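PDB 6SYN: peptidoglycan D,D-transpeptidase FtsI from Yersinia pestis, which probably cross-links the peptide stems of peptidoglycan as a class B penicillin-binding protein, the D,D-transpeptidase that beta-lactams such as carbenicillin acylate. Local coordinates for residues A[412-420]-A[434-442]. Residues are numbered along the deposited sequence; the frame is centred on the assembly and turned at random.
With CB9 ((2R,4S)-2-[(1R)-1-{[(2S)-2-carboxy-2-phenylacetyl]amino}-2-oxoethyl]-5,5-dimethyl-1,3-thiazolidine-4-carboxylic acid), chain D.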
loop_
_atom_site.group_PDB
_atom_site.type_symbol
_atom_site.label_atom_id
_atom_site.label_comp_id
_atom_site.label_asym_id
_atom_site.label_seq_id
_atom_site.Cartn_x
_atom_site.Cartn_y
_atom_site.Cartn_z
ATOM N N VAL A 412 4.428 -24.573 7.855
ATOM C CA VAL A 412 3.938 -23.967 6.579
ATOM C C VAL A 412 4.842 -22.791 6.199
ATOM O O VAL A 412 5.110 -22.623 4.995
ATOM C CB VAL A 412 2.458 -23.550 6.663
ATOM C CG1 VAL A 412 2.004 -22.807 5.415
ATOM C CG2 VAL A 412 1.566 -24.756 6.911
ATOM N N VAL A 413 5.302 -22.006 7.174
ATOM C CA VAL A 413 6.327 -20.957 6.911
ATOM C C VAL A 413 7.551 -21.662 6.311
ATOM O O VAL A 413 8.044 -21.186 5.271
ATOM C CB VAL A 413 6.668 -20.125 8.164
ATOM C CG1 VAL A 413 7.842 -19.190 7.916
ATOM C CG2 VAL A 413 5.469 -19.319 8.649
ATOM N N HIS A 414 7.998 -22.782 6.896
ATOM C CA HIS A 414 9.172 -23.542 6.384
ATOM C C HIS A 414 8.900 -24.010 4.947
ATOM O O HIS A 414 9.826 -23.901 4.125
ATOM C CB HIS A 414 9.586 -24.707 7.296
ATOM C CG HIS A 414 10.748 -25.458 6.733
ATOM N ND1 HIS A 414 10.593 -26.608 5.981
ATOM C CD2 HIS A 414 12.074 -25.192 6.738
ATOM C CE1 HIS A 414 11.774 -27.036 5.576
ATOM N NE2 HIS A 414 12.698 -26.186 6.025
ATOM N N MET A 415 7.685 -24.498 4.657
ATOM C CA MET A 415 7.225 -24.859 3.283
ATOM C C MET A 415 7.368 -23.656 2.339
ATOM O O MET A 415 7.755 -23.860 1.169
ATOM C CB MET A 415 5.761 -25.306 3.274
ATOM C CG MET A 415 5.566 -26.758 3.643
ATOM S SD MET A 415 3.819 -27.137 3.880
ATOM C CE MET A 415 3.938 -28.809 4.515
ATOM N N MET A 416 7.067 -22.448 2.826
ATOM C CA MET A 416 7.043 -21.209 1.999
ATOM C C MET A 416 8.468 -20.785 1.604
ATOM O O MET A 416 8.579 -19.948 0.687
ATOM C CB MET A 416 6.331 -20.072 2.740
ATOM C CG MET A 416 4.821 -20.212 2.718
ATOM S SD MET A 416 4.024 -19.378 4.108
ATOM C CE MET A 416 4.203 -17.660 3.635
ATOM N N GLU A 417 9.508 -21.350 2.240
ATOM C CA GLU A 417 10.940 -21.093 1.908
ATOM C C GLU A 417 11.255 -21.632 0.512
ATOM O O GLU A 417 12.189 -21.126 -0.136
ATOM C CB GLU A 417 11.868 -21.769 2.913
ATOM C CG GLU A 417 11.726 -21.211 4.313
ATOM C CD GLU A 417 12.956 -21.341 5.186
ATOM O OE1 GLU A 417 12.798 -21.720 6.353
ATOM O OE2 GLU A 417 14.061 -21.054 4.697
ATOM N N SER A 418 10.489 -22.639 0.102
ATOM C CA SER A 418 10.597 -23.372 -1.183
ATOM C C SER A 418 10.361 -22.437 -2.377
ATOM O O SER A 418 10.869 -22.747 -3.472
ATOM C CB SER A 418 9.609 -24.505 -1.185
ATOM O OG SER A 418 9.883 -25.414 -2.233
ATOM N N VAL A 419 9.608 -21.353 -2.190
ATOM C CA VAL A 419 9.130 -20.482 -3.302
ATOM C C VAL A 419 10.309 -19.645 -3.823
ATOM O O VAL A 419 10.364 -19.431 -5.043
ATOM C CB VAL A 419 7.919 -19.633 -2.861
ATOM C CG1 VAL A 419 7.428 -18.698 -3.959
ATOM C CG2 VAL A 419 6.778 -20.518 -2.381
ATOM N N ALA A 420 11.234 -19.231 -2.948
ATOM C CA ALA A 420 12.427 -18.414 -3.285
ATOM C C ALA A 420 13.685 -19.291 -3.400
ATOM O O ALA A 420 14.771 -18.728 -3.628
ATOM C CB ALA A 420 12.614 -17.332 -2.251
ATOM N N TYR A 434 20.176 -14.529 3.757
ATOM C CA TYR A 434 18.909 -14.606 4.532
ATOM C C TYR A 434 17.994 -15.670 3.922
ATOM O O TYR A 434 17.991 -15.829 2.681
ATOM C CB TYR A 434 18.171 -13.265 4.531
ATOM C CG TYR A 434 18.834 -12.146 5.298
ATOM C CD1 TYR A 434 18.619 -11.975 6.655
ATOM C CD2 TYR A 434 19.650 -11.228 4.653
ATOM C CE1 TYR A 434 19.208 -10.933 7.354
ATOM C CE2 TYR A 434 20.252 -10.184 5.338
ATOM C CZ TYR A 434 20.029 -10.034 6.695
ATOM O OH TYR A 434 20.618 -9.003 7.369
ATOM N N ARG A 435 17.238 -16.352 4.785
ATOM C CA ARG A 435 16.132 -17.278 4.430
ATOM C C ARG A 435 14.817 -16.498 4.464
ATOM O O ARG A 435 14.635 -15.694 5.408
ATOM C CB ARG A 435 16.039 -18.429 5.435
ATOM C CG ARG A 435 17.338 -19.187 5.670
ATOM C CD ARG A 435 17.296 -19.941 6.987
ATOM N NE ARG A 435 16.122 -20.795 7.120
ATOM C CZ ARG A 435 15.704 -21.351 8.257
ATOM N NH1 ARG A 435 16.360 -21.145 9.390
ATOM N NH2 ARG A 435 14.625 -22.116 8.260
ATOM N N ILE A 436 13.930 -16.731 3.492
ATOM C CA ILE A 436 12.639 -15.992 3.366
ATOM C C ILE A 436 11.499 -16.980 3.100
ATOM O O ILE A 436 11.731 -18.000 2.434
ATOM C CB ILE A 436 12.700 -14.882 2.290
ATOM C CG1 ILE A 436 12.769 -15.430 0.862
ATOM C CG2 ILE A 436 13.839 -13.914 2.571
ATOM C CD1 ILE A 436 12.685 -14.357 -0.199
ATOM N N ALA A 437 10.316 -16.665 3.631
ATOM C CA ALA A 437 9.045 -17.389 3.415
ATOM C C ALA A 437 8.077 -16.473 2.656
ATOM O O ALA A 437 7.446 -15.597 3.290
ATOM C CB ALA A 437 8.486 -17.839 4.741
ATOM N N ILE A 438 7.986 -16.668 1.338
ATOM C CA ILE A 438 7.108 -15.885 0.423
ATOM C C ILE A 438 6.109 -16.818 -0.260
ATOM O O ILE A 438 6.329 -18.040 -0.294
ATOM C CB ILE A 438 7.935 -15.128 -0.634
ATOM C CG1 ILE A 438 8.587 -16.075 -1.647
ATOM C CG2 ILE A 438 8.960 -14.231 0.034
ATOM C CD1 ILE A 438 8.959 -15.412 -2.956
ATOM N N LYS A 439 5.064 -16.216 -0.818
ATOM C CA LYS A 439 4.162 -16.832 -1.814
ATOM C C LYS A 439 3.952 -15.809 -2.934
ATOM O O LYS A 439 3.629 -14.650 -2.620
ATOM C CB LYS A 439 2.847 -17.218 -1.138
ATOM C CG LYS A 439 1.852 -17.944 -2.028
ATOM C CD LYS A 439 2.278 -19.352 -2.375
ATOM C CE LYS A 439 1.493 -19.944 -3.519
ATOM N NZ LYS A 439 1.888 -19.340 -4.809
ATOM N N THR A 440 4.157 -16.210 -4.186
ATOM C CA THR A 440 3.825 -15.382 -5.371
ATOM C C THR A 440 2.327 -15.492 -5.652
ATOM O O THR A 440 1.666 -16.367 -5.065
ATOM C CB THR A 440 4.618 -15.807 -6.611
ATOM O OG1 THR A 440 4.326 -17.185 -6.848
ATOM C CG2 THR A 440 6.106 -15.591 -6.454
ATOM N N GLY A 441 1.834 -14.629 -6.535
ATOM C CA GLY A 441 0.449 -14.636 -7.028
ATOM C C GLY A 441 0.346 -13.845 -8.317
ATOM O O GLY A 441 1.069 -12.831 -8.458
ATOM N N THR A 442 -0.483 -14.327 -9.244
ATOM C CA THR A 442 -0.887 -13.624 -10.486
ATOM C C THR A 442 -2.409 -13.744 -10.579
ATOM O O THR A 442 -2.889 -14.782 -11.083
ATOM C CB THR A 442 -0.162 -14.191 -11.717
ATOM O OG1 THR A 442 1.199 -14.462 -11.377
ATOM C CG2 THR A 442 -0.219 -13.263 -12.911
HETATM C C CB9 D . -2.311 -17.904 -8.459
HETATM N N CB9 D . -2.770 -18.185 -10.911
HETATM O O CB9 D . -2.223 -16.702 -8.521
HETATM C CA CB9 D . -2.369 -18.839 -9.662
HETATM C CB CB9 D . -1.043 -19.646 -9.773
HETATM C CAA CB9 D . 2.148 -19.528 -11.524
HETATM C CAB CB9 D . 0.719 -17.872 -12.726
HETATM O OAD CB9 D . 2.475 -16.487 -10.319
HETATM O OAE CB9 D . -6.052 -18.133 -14.300
HETATM O OAF CB9 D . -4.812 -19.104 -10.843
HETATM O OAG CB9 D . 2.223 -17.616 -8.486
HETATM O OAH CB9 D . -5.969 -17.049 -12.471
HETATM C CAJ CB9 D . -1.229 -16.649 -15.707
HETATM C CAK CB9 D . -1.383 -18.014 -15.636
HETATM C CAL CB9 D . -1.998 -15.832 -14.911
HETATM C CAM CB9 D . -2.307 -18.565 -14.761
HETATM C CAN CB9 D . -2.921 -16.379 -14.029
HETATM N NAP CB9 D . 0.126 -18.947 -9.223
HETATM S SAQ CB9 D . -0.570 -19.963 -11.502
HETATM C CAR CB9 D . 1.892 -17.289 -9.610
HETATM C CAS CB9 D . -5.494 -17.794 -13.290
HETATM C CAT CB9 D . -3.914 -18.566 -11.490
HETATM C CAU CB9 D . -3.064 -17.759 -13.921
HETATM C CAX CB9 D . 0.622 -17.947 -10.176
HETATM C CAY CB9 D . -4.105 -18.401 -13.012
HETATM C CAZ CB9 D . 0.837 -18.757 -11.497
#
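Val419 and Ala420, just after helix 406-416, push two apolar bumps against strand 437-446, an outermost strand of the five-stranded antiparallel sheet in the penicillin-binding transpeptidase fold. Val419 straddles Ile438: CG1 rests on Ile438 CG1 at 3.7 Å, while CG2 leans on the Ile438 carbonyl oxygen. In Ile438 CG1 sits between the backbone N and the carbonyl carbon (chi1 69°), which turns the arm to Val419, with CD1 reaching Ala420 CB more loosely. Ile436 meets Ala420 CB in the conformer modelled here. One turn back, the methyl of Ala437 nestles between Val413 CG1 and Met416 CB, with helix 370-381 packing on the valine and methionine. Met416 O takes a weak bond from Ile438 N. Just before the strand, Arg435 grips Glu417 side-on in a salt bridge, NE to OE2 and NH2 to OE1, the two planes 28° apart and both oxygens using syn lone pairs. Farther along, Lys439, Thr440 and Gly441 are consistent with the KTG motif of this family: Lys439 NZ bonds Ser304 OG and Thr440 O, and Thr442 N donates to atom O of the bound CB9. Thr440 OG1 meets the ligand carboxylate oxygen OAG at 2.7 Å.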